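Local coordinates for STIL N-terminal domain-containing protein (PDB 5OI9) that probably helps build centrioles as a member of the STIL family, with this N-terminal domain likely serving as a platform for partners such as CEP85, at residues A[43-48]-A[329-334]; A[50-55]-A[181-186]; A[202-207]-A[295-300]; A[239-244]-A[255-260]. One frame throughout, in Å; residues are numbered along the deposited sequence. Where two conformers were deposited one is given.

Interaction 1: residues A[43-48]-A[329-334]; sequences ITEKCL and DDIFME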
loop_
_atom_site.group_PDB
_atom_site.type_symbol
_atom_site.label_atom_id
_atom_site.label_comp_id
_atom_site.label_asym_id
_atom_site.label_seq_id
_atom_site.Cartn_x
_atom_site.Cartn_y
_atom_site.Cartn_z
ATOM N N ILE A 43 -4.398 -1.046 -16.491
ATOM C CA ILE A 43 -5.836 -1.297 -16.480
ATOM C C ILE A 43 -6.205 -1.993 -17.782
ATOM O O ILE A 43 -5.963 -1.452 -18.866
ATOM C CB ILE A 43 -6.641 0.003 -16.323
ATOM C CG1 ILE A 43 -6.099 0.843 -15.166
ATOM C CG2 ILE A 43 -8.120 -0.303 -16.118
ATOM C CD1 ILE A 43 -6.847 2.144 -14.970
ATOM N N THR A 44 -6.803 -3.177 -17.680
ATOM C CA THR A 44 -7.158 -3.918 -18.882
ATOM C C THR A 44 -8.382 -3.308 -19.554
ATOM O O THR A 44 -9.283 -2.775 -18.898
ATOM C CB THR A 44 -7.435 -5.389 -18.561
ATOM O OG1 THR A 44 -8.648 -5.496 -17.802
ATOM C CG2 THR A 44 -6.284 -5.987 -17.769
ATOM N N GLU A 45 -8.399 -3.380 -20.886
ATOM C CA GLU A 45 -9.553 -2.895 -21.636
ATOM C C GLU A 45 -10.808 -3.685 -21.290
ATOM O O GLU A 45 -11.909 -3.122 -21.265
ATOM C CB GLU A 45 -9.266 -2.964 -23.138
ATOM C CG GLU A 45 -10.393 -2.469 -24.038
ATOM C CD GLU A 45 -11.410 -3.550 -24.358
ATOM O OE1 GLU A 45 -11.102 -4.741 -24.146
ATOM O OE2 GLU A 45 -12.520 -3.210 -24.813
ATOM N N LYS A 46 -10.659 -4.981 -21.005
ATOM C CA LYS A 46 -11.819 -5.829 -20.748
ATOM C C LYS A 46 -12.584 -5.386 -19.505
ATOM O O LYS A 46 -13.820 -5.356 -19.512
ATOM C CB LYS A 46 -11.379 -7.286 -20.606
ATOM C CG LYS A 46 -12.524 -8.284 -20.622
ATOM C CD LYS A 46 -12.096 -9.605 -20.009
ATOM C CE LYS A 46 -10.769 -10.071 -20.588
ATOM N NZ LYS A 46 -10.170 -11.176 -19.786
ATOM N N CYS A 47 -11.877 -5.052 -18.421
ATOM C CA CYS A 47 -12.601 -4.654 -17.217
ATOM C C CYS A 47 -13.200 -3.262 -17.372
ATOM O O CYS A 47 -14.283 -2.995 -16.841
ATOM C CB CYS A 47 -11.702 -4.757 -15.973
ATOM S SG CYS A 47 -10.446 -3.472 -15.713
ATOM N N LEU A 48 -12.541 -2.377 -18.125
ATOM C CA LEU A 48 -13.163 -1.101 -18.474
ATOM C C LEU A 48 -14.399 -1.310 -19.342
ATOM O O LEU A 48 -15.404 -0.607 -19.181
ATOM C CB LEU A 48 -12.159 -0.198 -19.191
ATOM C CG LEU A 48 -11.011 0.375 -18.358
ATOM C CD1 LEU A 48 -10.025 1.113 -19.250
ATOM C CD2 LEU A 48 -11.542 1.295 -17.268
ATOM N N ASP A 329 -5.910 9.482 -19.287
ATOM C CA ASP A 329 -5.713 9.162 -20.689
ATOM C C ASP A 329 -7.051 8.725 -21.264
ATOM O O ASP A 329 -7.933 8.261 -20.537
ATOM C CB ASP A 329 -4.648 8.072 -20.866
ATOM C CG ASP A 329 -4.147 7.965 -22.294
ATOM O OD1 ASP A 329 -4.730 8.613 -23.189
ATOM O OD2 ASP A 329 -3.159 7.232 -22.519
ATOM N N ASP A 330 -7.199 8.900 -22.572
ATOM C CA ASP A 330 -8.394 8.458 -23.269
ATOM C C ASP A 330 -8.183 7.063 -23.842
ATOM O O ASP A 330 -7.067 6.681 -24.205
ATOM C CB ASP A 330 -8.758 9.423 -24.398
ATOM C CG ASP A 330 -9.100 10.810 -23.896
ATOM O OD1 ASP A 330 -9.730 10.924 -22.825
ATOM O OD2 ASP A 330 -8.742 11.792 -24.581
ATOM N N ILE A 331 -9.269 6.302 -23.911
ATOM C CA ILE A 331 -9.299 5.036 -24.628
ATOM C C ILE A 331 -10.518 5.042 -25.541
ATOM O O ILE A 331 -11.578 5.566 -25.177
ATOM C CB ILE A 331 -9.321 3.823 -23.670
ATOM C CG1 ILE A 331 -9.217 2.514 -24.458
ATOM C CG2 ILE A 331 -10.567 3.829 -22.798
ATOM C CD1 ILE A 331 -9.197 1.276 -23.587
ATOM N N PHE A 332 -10.357 4.494 -26.740
ATOM C CA PHE A 332 -11.433 4.410 -27.717
ATOM C C PHE A 332 -11.666 2.944 -28.045
ATOM O O PHE A 332 -10.741 2.244 -28.467
ATOM C CB PHE A 332 -11.098 5.217 -28.973
ATOM C CG PHE A 332 -10.862 6.675 -28.700
ATOM C CD1 PHE A 332 -11.917 7.574 -28.697
ATOM C CD2 PHE A 332 -9.588 7.147 -28.431
ATOM C CE1 PHE A 332 -11.705 8.913 -28.437
ATOM C CE2 PHE A 332 -9.369 8.486 -28.171
ATOM C CZ PHE A 332 -10.428 9.369 -28.175
HETATM N N MSE A 333 -12.892 2.481 -27.833
HETATM C CA MSE A 333 -13.211 1.074 -27.999
HETATM C C MSE A 333 -14.245 0.836 -29.082
HETATM O O MSE A 333 -15.248 1.545 -29.161
HETATM C CB MSE A 333 -13.732 0.484 -26.690
HETATM C CG MSE A 333 -12.829 0.671 -25.500
HETATM SE SE MSE A 333 -13.493 -0.397 -24.024
HETATM C CE MSE A 333 -15.198 0.479 -23.730
ATOM N N GLU A 334 -14.004 -0.184 -29.900
ATOM C CA GLU A 334 -15.017 -0.634 -30.840
ATOM C C GLU A 334 -16.224 -1.178 -30.085
ATOM O O GLU A 334 -16.108 -1.694 -28.970
ATOM C CB GLU A 334 -14.449 -1.711 -31.766
ATOM C CG GLU A 334 -13.326 -1.230 -32.667
ATOM C CD GLU A 334 -13.830 -0.377 -33.814
ATOM O OE1 GLU A 334 -14.964 -0.618 -34.278
ATOM O OE2 GLU A 334 -13.093 0.534 -34.249
#
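Glu45 leaves the helix with CG opposite the backbone N (chi1 -179°) and then bends at chi2 (-86°), a path that lays its CG methylene against Ile331 and brings its carboxylate up to Met333. Its contacts are described for one of two deposited conformers. In Met333, a selenomethionine, CG lies opposite the carbonyl carbon and chi2 is extended (-170°), which carries SE to the glutamate chain; the bend at chi3 turns only the terminal CE. The Glu45 chain crosses that of Ile331 at about a right angle, with CG 4.0 Å from Ile331 CD1, and the same CG lies 3.7 Å from Met333 SE. Glu45 OE2 comes to 3.1 Å from Met333 SE, a short approach that remains doubtful. Leu48 CD1, one turn on, adds a looser touch on Ile331 CD1 at 4.4 Å. The contact thus sets the first turn of helix 45-61 on strand 322-334. Glu45 OE2 also forms a salt bridge with Arg49, which bonds Glu334 O as well. The chemistry is therefore divided: methylene, methyl and selenium atoms make the apolar contact, while the charge of Glu45 is probably balanced within its own helix.

Interaction 2: residues A[50-55]-A[181-186]; sequences LAQRSA and ISINVT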
loop_
_atom_site.group_PDB
_atom_site.type_symbol
_atom_site.label_atom_id
_atom_site.label_comp_id
_atom_site.label_asym_id
_atom_site.label_seq_id
_atom_site.Cartn_x
_atom_site.Cartn_y
_atom_site.Cartn_z
ATOM N N LEU A 50 -16.377 -3.975 -19.331
ATOM C CA LEU A 50 -17.423 -4.465 -18.438
ATOM C C LEU A 50 -17.977 -3.342 -17.569
ATOM O O LEU A 50 -19.190 -3.268 -17.342
ATOM C CB LEU A 50 -16.884 -5.597 -17.564
ATOM C CG LEU A 50 -16.469 -6.895 -18.257
ATOM C CD1 LEU A 50 -15.807 -7.829 -17.259
ATOM C CD2 LEU A 50 -17.669 -7.566 -18.903
ATOM N N ALA A 51 -17.103 -2.463 -17.072
ATOM C CA ALA A 51 -17.560 -1.338 -16.263
ATOM C C ALA A 51 -18.477 -0.425 -17.065
ATOM O O ALA A 51 -19.545 -0.022 -16.590
ATOM C CB ALA A 51 -16.361 -0.556 -15.724
ATOM N N GLN A 52 -18.072 -0.085 -18.291
ATOM C CA GLN A 52 -18.902 0.780 -19.121
ATOM C C GLN A 52 -20.192 0.078 -19.524
ATOM O O GLN A 52 -21.257 0.705 -19.571
ATOM C CB GLN A 52 -18.118 1.231 -20.355
ATOM C CG GLN A 52 -18.801 2.309 -21.184
ATOM C CD GLN A 52 -19.890 1.759 -22.087
ATOM O OE1 GLN A 52 -19.780 0.649 -22.606
ATOM N NE2 GLN A 52 -20.955 2.528 -22.264
ATOM N N ARG A 53 -20.115 -1.221 -19.822
ATOM C CA ARG A 53 -21.311 -1.975 -20.188
ATOM C C ARG A 53 -22.332 -1.958 -19.058
ATOM O O ARG A 53 -23.513 -1.662 -19.276
ATOM C CB ARG A 53 -20.930 -3.410 -20.555
ATOM C CG ARG A 53 -22.102 -4.291 -20.954
ATOM C CD ARG A 53 -21.645 -5.701 -21.305
ATOM N NE ARG A 53 -21.018 -6.377 -20.172
ATOM C CZ ARG A 53 -21.679 -7.100 -19.273
ATOM N NH1 ARG A 53 -22.994 -7.244 -19.370
ATOM N NH2 ARG A 53 -21.026 -7.678 -18.273
ATOM N N SER A 54 -21.888 -2.264 -17.836
ATOM C CA SER A 54 -22.794 -2.251 -16.692
ATOM C C SER A 54 -23.342 -0.853 -16.441
ATOM O O SER A 54 -24.526 -0.689 -16.126
ATOM C CB SER A 54 -22.072 -2.776 -15.453
ATOM O OG SER A 54 -21.473 -4.033 -15.715
ATOM N N ALA A 55 -22.496 0.167 -16.585
ATOM C CA ALA A 55 -22.934 1.536 -16.337
ATOM C C ALA A 55 -23.973 1.981 -17.358
ATOM O O ALA A 55 -24.947 2.657 -17.007
ATOM C CB ALA A 55 -21.732 2.482 -16.354
ATOM N N ILE A 181 -17.148 3.326 -28.362
ATOM C CA ILE A 181 -17.242 3.719 -26.964
ATOM C C ILE A 181 -15.960 4.461 -26.614
ATOM O O ILE A 181 -14.859 3.944 -26.836
ATOM C CB ILE A 181 -17.441 2.497 -26.052
ATOM C CG1 ILE A 181 -18.603 1.636 -26.560
ATOM C CG2 ILE A 181 -17.681 2.937 -24.615
ATOM C CD1 ILE A 181 -18.653 0.247 -25.954
ATOM N N SER A 182 -16.094 5.679 -26.098
ATOM C CA SER A 182 -14.953 6.478 -25.678
ATOM C C SER A 182 -15.005 6.674 -24.170
ATOM O O SER A 182 -16.073 6.916 -23.605
ATOM C CB SER A 182 -14.933 7.836 -26.390
ATOM O OG SER A 182 -16.072 8.606 -26.053
ATOM N N ILE A 183 -13.850 6.556 -23.518
ATOM C CA ILE A 183 -13.757 6.684 -22.066
ATOM C C ILE A 183 -12.552 7.547 -21.721
ATOM O O ILE A 183 -11.446 7.304 -22.214
ATOM C CB ILE A 183 -13.634 5.317 -21.361
ATOM C CG1 ILE A 183 -14.730 4.357 -21.822
ATOM C CG2 ILE A 183 -13.698 5.495 -19.849
ATOM C CD1 ILE A 183 -14.691 3.021 -21.116
ATOM N N ASN A 184 -12.760 8.548 -20.868
ATOM C CA ASN A 184 -11.668 9.290 -20.251
ATOM C C ASN A 184 -11.458 8.730 -18.849
ATOM O O ASN A 184 -12.333 8.856 -17.986
ATOM C CB ASN A 184 -11.962 10.786 -20.206
ATOM C CG ASN A 184 -10.850 11.574 -19.537
ATOM O OD1 ASN A 184 -10.974 11.989 -18.384
ATOM N ND2 ASN A 184 -9.752 11.774 -20.254
ATOM N N VAL A 185 -10.305 8.109 -18.627
ATOM C CA VAL A 185 -9.988 7.466 -17.359
ATOM C C VAL A 185 -9.007 8.356 -16.609
ATOM O O VAL A 185 -7.899 8.613 -17.091
ATOM C CB VAL A 185 -9.406 6.060 -17.572
ATOM C CG1 VAL A 185 -9.111 5.392 -16.237
ATOM C CG2 VAL A 185 -10.345 5.213 -18.410
ATOM N N THR A 186 -9.417 8.838 -15.440
ATOM C CA THR A 186 -8.552 9.598 -14.545
ATOM C C THR A 186 -8.342 8.793 -13.271
ATOM O O THR A 186 -9.306 8.285 -12.689
ATOM C CB THR A 186 -9.151 10.968 -14.213
ATOM O OG1 THR A 186 -9.242 11.759 -15.404
ATOM C CG2 THR A 186 -8.286 11.696 -13.196
#
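Gln52 is the one residue of 50-55 that touches the strand 181-186, and its side chain can be walked outward atom by atom. CB sits 3.9 Å from Ile183 CD1, the end of an isoleucine that projects from the strand to the helix. CG, opposite the backbone N (chi1 -171°), moves across to the isoleucine two residues earlier and meets Ile181 CG2 at 3.7 Å. There the chain bends (chi2 -79°), and the amide carbon CD stays over that same methyl, 3.6 Å from Ile181 CG2. At the tip the two branches differ: OE1 rests 3.6 Å from Ile181 CD1 and is nearly as close to CG2, whereas NE2 is farther off, 4.1 Å from Ile181 CG2. The amide thus lies against Ile181 CG2, and OE1 alone also reaches CD1; CB serves Ile183, and CG lies between the two isoleucines. With an alanine here, CB could still meet Ile183, but the cover over Ile181 CG2 and CD1 would probably be lost and a gap opened between helix and strand. Tyr174 and Val176 of strand 167-176 touch Gln52 too, and Ile181 and Ile183 lean on Met333 of strand 322-334. This is alpha/beta packing: helix 45-61 lies across one face of a mixed sheet, seated on alternate residues of an antiparallel strand within the STIL N-terminal domain.

Interaction 3: residues A[202-207]-A[295-300]; sequences LPVSIV and GFILVL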
loop_
_atom_site.group_PDB
_atom_site.type_symbol
_atom_site.label_atom_id
_atom_site.label_comp_id
_atom_site.label_asym_id
_atom_site.label_seq_id
_atom_site.Cartn_x
_atom_site.Cartn_y
_atom_site.Cartn_z
ATOM N N LEU A 202 24.910 -2.036 15.709
ATOM C CA LEU A 202 25.519 -3.292 16.115
ATOM C C LEU A 202 24.447 -4.302 16.525
ATOM O O LEU A 202 23.364 -3.920 16.975
ATOM C CB LEU A 202 26.487 -3.066 17.274
ATOM C CG LEU A 202 27.773 -2.293 16.974
ATOM C CD1 LEU A 202 28.523 -1.990 18.261
ATOM C CD2 LEU A 202 28.656 -3.073 16.015
ATOM N N PRO A 203 24.726 -5.599 16.379
ATOM C CA PRO A 203 23.713 -6.609 16.707
ATOM C C PRO A 203 23.352 -6.593 18.185
ATOM O O PRO A 203 24.179 -6.295 19.049
ATOM C CB PRO A 203 24.384 -7.931 16.313
ATOM C CG PRO A 203 25.446 -7.546 15.340
ATOM C CD PRO A 203 25.933 -6.203 15.789
ATOM N N VAL A 204 22.093 -6.920 18.465
ATOM C CA VAL A 204 21.550 -6.941 19.816
ATOM C C VAL A 204 21.118 -8.364 20.144
ATOM O O VAL A 204 20.615 -9.086 19.276
ATOM C CB VAL A 204 20.371 -5.956 19.965
ATOM C CG1 VAL A 204 19.864 -5.936 21.394
ATOM C CG2 VAL A 204 20.793 -4.560 19.527
ATOM N N SER A 205 21.326 -8.764 21.395
ATOM C CA SER A 205 20.991 -10.114 21.830
ATOM C C SER A 205 19.487 -10.359 21.753
ATOM O O SER A 205 18.680 -9.527 22.177
ATOM C CB SER A 205 21.482 -10.341 23.261
ATOM O OG SER A 205 20.980 -11.559 23.779
ATOM N N ILE A 206 19.115 -11.518 21.216
ATOM C CA ILE A 206 17.725 -11.936 21.101
ATOM C C ILE A 206 17.534 -13.197 21.932
ATOM O O ILE A 206 18.307 -14.154 21.798
ATOM C CB ILE A 206 17.322 -12.186 19.636
ATOM C CG1 ILE A 206 17.478 -10.906 18.808
ATOM C CG2 ILE A 206 15.894 -12.709 19.555
ATOM C CD1 ILE A 206 17.273 -11.115 17.327
ATOM N N VAL A 207 16.514 -13.194 22.784
ATOM C CA VAL A 207 16.174 -14.399 23.551
ATOM C C VAL A 207 15.856 -15.532 22.583
ATOM O O VAL A 207 15.006 -15.361 21.685
ATOM C CB VAL A 207 14.983 -14.123 24.485
ATOM C CG1 VAL A 207 14.725 -15.316 25.393
ATOM C CG2 VAL A 207 15.228 -12.864 25.301
ATOM N N GLY A 295 13.569 6.641 18.328
ATOM C CA GLY A 295 14.215 5.622 17.531
ATOM C C GLY A 295 13.769 4.253 17.994
ATOM O O GLY A 295 13.715 3.993 19.200
ATOM N N PHE A 296 13.415 3.375 17.062
ATOM C CA PHE A 296 12.999 2.026 17.405
ATOM C C PHE A 296 13.804 1.037 16.578
ATOM O O PHE A 296 14.425 1.394 15.574
ATOM C CB PHE A 296 11.489 1.815 17.200
ATOM C CG PHE A 296 11.025 2.005 15.781
ATOM C CD1 PHE A 296 10.911 0.922 14.924
ATOM C CD2 PHE A 296 10.678 3.261 15.314
ATOM C CE1 PHE A 296 10.470 1.090 13.623
ATOM C CE2 PHE A 296 10.238 3.437 14.015
ATOM C CZ PHE A 296 10.134 2.350 13.168
ATOM N N ILE A 297 13.805 -0.203 17.022
ATOM C CA ILE A 297 14.701 -1.201 16.455
ATOM C C ILE A 297 13.968 -1.978 15.375
ATOM O O ILE A 297 12.760 -2.222 15.452
ATOM C CB ILE A 297 15.265 -2.136 17.548
ATOM C CG1 ILE A 297 16.432 -2.959 16.998
ATOM C CG2 ILE A 297 14.171 -3.045 18.103
ATOM C CD1 ILE A 297 17.307 -3.575 18.065
ATOM N N LEU A 298 14.714 -2.343 14.337
ATOM C CA LEU A 298 14.242 -3.236 13.290
ATOM C C LEU A 298 15.211 -4.403 13.201
ATOM O O LEU A 298 16.403 -4.201 12.951
ATOM C CB LEU A 298 14.139 -2.513 11.943
ATOM C CG LEU A 298 14.075 -3.401 10.696
ATOM C CD1 LEU A 298 12.792 -4.217 10.665
ATOM C CD2 LEU A 298 14.208 -2.547 9.440
ATOM N N VAL A 299 14.709 -5.609 13.437
ATOM C CA VAL A 299 15.475 -6.834 13.240
ATOM C C VAL A 299 15.077 -7.376 11.876
ATOM O O VAL A 299 13.952 -7.850 11.689
ATOM C CB VAL A 299 15.218 -7.854 14.358
ATOM C CG1 VAL A 299 16.079 -9.086 14.159
ATOM C CG2 VAL A 299 15.493 -7.226 15.717
ATOM N N LEU A 300 15.988 -7.285 10.911
ATOM C CA LEU A 300 15.683 -7.550 9.510
ATOM C C LEU A 300 16.307 -8.879 9.102
ATOM O O LEU A 300 17.533 -8.988 8.992
ATOM C CB LEU A 300 16.189 -6.412 8.627
ATOM C CG LEU A 300 15.716 -6.417 7.173
ATOM C CD1 LEU A 300 14.198 -6.369 7.107
ATOM C CD2 LEU A 300 16.325 -5.248 6.417
#
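Val204 and Ile297, and next to them Ile206 and Val299, make two separate apolar pairs between loop 202-207, which links strand 196-200 to helix 210-216, and strand 296-302 of the seven-stranded mixed sheet. All the direct contact belongs to one kind, methyl on methyl. In the first pair Val204 CG2 meets Ile297 CD1 at 3.9 Å, the two side chains approaching at a slant. Ile297 gets there by stretching: CG1 lies opposite its backbone N (chi1 -167°) and the chain runs on extended, so the delta methyl alone does the touching. In the second pair the roles are exchanged. Now the loop supplies the long side chain, and Ile206 CD1 lies 3.9 Å from Val299 CG1, the two chains sliding past one another in opposite directions. Alternate residues on each side are used.

The polar interactions are made elsewhere, by the backbone. Ser205 and Val207 bond to Leu241, which ties the loop alongside strand 241-245, and Ile297 bonds to Val257 and Ile259 in the adjoining strand. Leu241 also touches both Val204 and Ile297, filling in beside the first pair, and Trp18 covers Val204 further. Since only methyl groups meet, nothing directional fixes the contact itself: its order probably comes from the backbone bonding on each side, and its gain from keeping Ile297 and Val299 covered.

Interaction 4: residues A[239-244]-A[255-260]; sequences HNLLLV and PLVGIW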
loop_
_atom_site.group_PDB
_atom_site.type_symbol
_atom_site.label_atom_id
_atom_site.label_comp_id
_atom_site.label_asym_id
_atom_site.label_seq_id
_atom_site.Cartn_x
_atom_site.Cartn_y
_atom_site.Cartn_z
ATOM N N HIS A 239 17.150 -6.444 29.436
ATOM C CA HIS A 239 17.321 -5.646 28.219
ATOM C C HIS A 239 17.642 -6.528 27.015
ATOM O O HIS A 239 18.440 -6.166 26.149
ATOM C CB HIS A 239 18.387 -4.561 28.404
ATOM C CG HIS A 239 17.962 -3.448 29.312
ATOM N ND1 HIS A 239 18.692 -2.289 29.460
ATOM C CD2 HIS A 239 16.881 -3.317 30.118
ATOM C CE1 HIS A 239 18.080 -1.492 30.318
ATOM N NE2 HIS A 239 16.979 -2.092 30.732
ATOM N N ASN A 240 17.010 -7.698 26.959
ATOM C CA ASN A 240 17.109 -8.590 25.816
ATOM C C ASN A 240 15.818 -8.541 25.009
ATOM O O ASN A 240 14.729 -8.333 25.553
ATOM C CB ASN A 240 17.398 -10.029 26.255
ATOM C CG ASN A 240 18.721 -10.162 26.984
ATOM O OD1 ASN A 240 18.782 -10.715 28.082
ATOM N ND2 ASN A 240 19.787 -9.651 26.378
ATOM N N LEU A 241 15.951 -8.738 23.701
ATOM C CA LEU A 241 14.834 -8.616 22.777
ATOM C C LEU A 241 14.040 -9.914 22.709
ATOM O O LEU A 241 14.612 -11.005 22.633
ATOM C CB LEU A 241 15.333 -8.243 21.380
ATOM C CG LEU A 241 16.222 -7.003 21.274
ATOM C CD1 LEU A 241 16.561 -6.712 19.820
ATOM C CD2 LEU A 241 15.553 -5.802 21.927
ATOM N N LEU A 242 12.717 -9.782 22.727
ATOM C CA LEU A 242 11.799 -10.903 22.568
ATOM C C LEU A 242 10.969 -10.667 21.315
ATOM O O LEU A 242 10.338 -9.614 21.178
ATOM C CB LEU A 242 10.894 -11.055 23.793
ATOM C CG LEU A 242 11.432 -11.888 24.956
ATOM C CD1 LEU A 242 10.568 -11.711 26.197
ATOM C CD2 LEU A 242 11.484 -13.349 24.554
ATOM N N LEU A 243 10.969 -11.641 20.409
ATOM C CA LEU A 243 10.211 -11.529 19.171
ATOM C C LEU A 243 8.787 -12.017 19.391
ATOM O O LEU A 243 8.558 -13.019 20.074
ATOM C CB LEU A 243 10.877 -12.329 18.050
ATOM C CG LEU A 243 12.346 -12.010 17.757
ATOM C CD1 LEU A 243 12.762 -12.620 16.429
ATOM C CD2 LEU A 243 12.610 -10.512 17.768
ATOM N N VAL A 244 7.830 -11.299 18.809
ATOM C CA VAL A 244 6.411 -11.550 19.027
ATOM C C VAL A 244 5.712 -11.660 17.680
ATOM O O VAL A 244 6.006 -10.899 16.752
ATOM C CB VAL A 244 5.768 -10.437 19.885
ATOM C CG1 VAL A 244 4.343 -10.802 20.247
ATOM C CG2 VAL A 244 6.587 -10.180 21.145
ATOM N N PRO A 255 5.357 -4.228 26.559
ATOM C CA PRO A 255 6.260 -3.123 26.188
ATOM C C PRO A 255 7.015 -3.441 24.904
ATOM O O PRO A 255 7.795 -4.394 24.847
ATOM C CB PRO A 255 7.204 -3.018 27.392
ATOM C CG PRO A 255 7.154 -4.368 28.031
ATOM C CD PRO A 255 5.745 -4.847 27.838
ATOM N N LEU A 256 6.788 -2.627 23.876
ATOM C CA LEU A 256 7.351 -2.853 22.553
ATOM C C LEU A 256 8.424 -1.816 22.248
ATOM O O LEU A 256 8.297 -0.647 22.624
ATOM C CB LEU A 256 6.255 -2.810 21.485
ATOM C CG LEU A 256 5.203 -3.919 21.578
ATOM C CD1 LEU A 256 4.078 -3.694 20.582
ATOM C CD2 LEU A 256 5.855 -5.282 21.360
ATOM N N VAL A 257 9.480 -2.252 21.561
ATOM C CA VAL A 257 10.599 -1.389 21.205
ATOM C C VAL A 257 10.878 -1.372 19.711
ATOM O O VAL A 257 11.837 -0.723 19.281
ATOM C CB VAL A 257 11.877 -1.781 21.974
ATOM C CG1 VAL A 257 11.715 -1.494 23.461
ATOM C CG2 VAL A 257 12.205 -3.253 21.734
ATOM N N GLY A 258 10.082 -2.065 18.908
ATOM C CA GLY A 258 10.321 -2.081 17.477
ATOM C C GLY A 258 9.633 -3.267 16.826
ATOM O O GLY A 258 8.639 -3.783 17.332
ATOM N N ILE A 259 10.193 -3.676 15.686
ATOM C CA ILE A 259 9.586 -4.675 14.816
ATOM C C ILE A 259 10.666 -5.604 14.280
ATOM O O ILE A 259 11.860 -5.303 14.324
ATOM C CB ILE A 259 8.832 -4.035 13.629
ATOM C CG1 ILE A 259 9.808 -3.237 12.759
ATOM C CG2 ILE A 259 7.698 -3.152 14.117
ATOM C CD1 ILE A 259 9.177 -2.630 11.512
ATOM N N TRP A 260 10.225 -6.751 13.770
ATOM C CA TRP A 260 11.068 -7.619 12.965
ATOM C C TRP A 260 10.376 -7.878 11.634
ATOM O O TRP A 260 9.144 -7.899 11.551
ATOM C CB TRP A 260 11.391 -8.947 13.678
ATOM C CG TRP A 260 10.207 -9.808 13.997
ATOM C CD1 TRP A 260 9.519 -9.855 15.177
ATOM C CD2 TRP A 260 9.583 -10.765 13.133
ATOM N NE1 TRP A 260 8.503 -10.775 15.097
ATOM C CE2 TRP A 260 8.519 -11.347 13.853
ATOM C CE3 TRP A 260 9.816 -11.183 11.818
ATOM C CZ2 TRP A 260 7.689 -12.322 13.302
ATOM C CZ3 TRP A 260 8.987 -12.149 11.270
ATOM C CH2 TRP A 260 7.939 -12.709 12.013
#
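The strands carrying Leu243 and Trp260 come within 7.8 Å of each other along their axes, with N-to-C directions 51° apart. They belong to one mixed sheet but are not neighbours in it: strand 229-235 runs between them, antiparallel to each, and 241-245 is an outermost strand of the sheet within this chain. The side chains therefore meet over a face of the sheet, past the intervening strand. Leu241 CD2 reaches Val257 CG2 at 4.2 Å, a light methyl contact. Farther on, Trp260 carries most of the weight. Its chi1 of 62° puts CG in the crowded position between backbone N and carbonyl carbon, from where the indole swings over to the edge strand. Leu243 takes up one face of the ring with CD1, while its CB sits 4.0 Å from Trp260 CD1 and its CD2 lies at 4.1 Å from the same ring atom. Leu211 and Leu215 of helix 210-216 touch both Leu243 and the tryptophan, so the pair is buried under that helix. The polar edge of the indole is used as well: Trp260 NE1 donates to Val244 O over 3.0 Å, the N-H bent to 153°. A phenylalanine in place of Trp260 would lack the indole N-H, and Val244 O would probably be left without this donor while Leu243 lost part of its cover. In that bond the nitrogen stands well above the carbonyl plane of Val244, and the oxygen lies slightly off the ring plane.

The four contacts fall into two clusters on opposite sides of the chain's centre. Interactions 1 and 2, centred about 7 Å apart, share helix 45-61 and lie on adjacent strands, 322-334 and 180-192, of one mixed sheet. Interactions 3 and 4, centred about 8 Å apart, reach the neighbouring strands 296-302 and 256-264 of the other. Between clusters the centres are about 49 to 51 Å apart. Along the chain, interaction 1 closes a long loop holding all the rest: interaction 2 comes first, then interaction 3 with interaction 4 nested inside it. The STIL N-terminal region thus joins two sheet-based halves; most of the second falls between strands of the first, though its strand 27-29 comes before them.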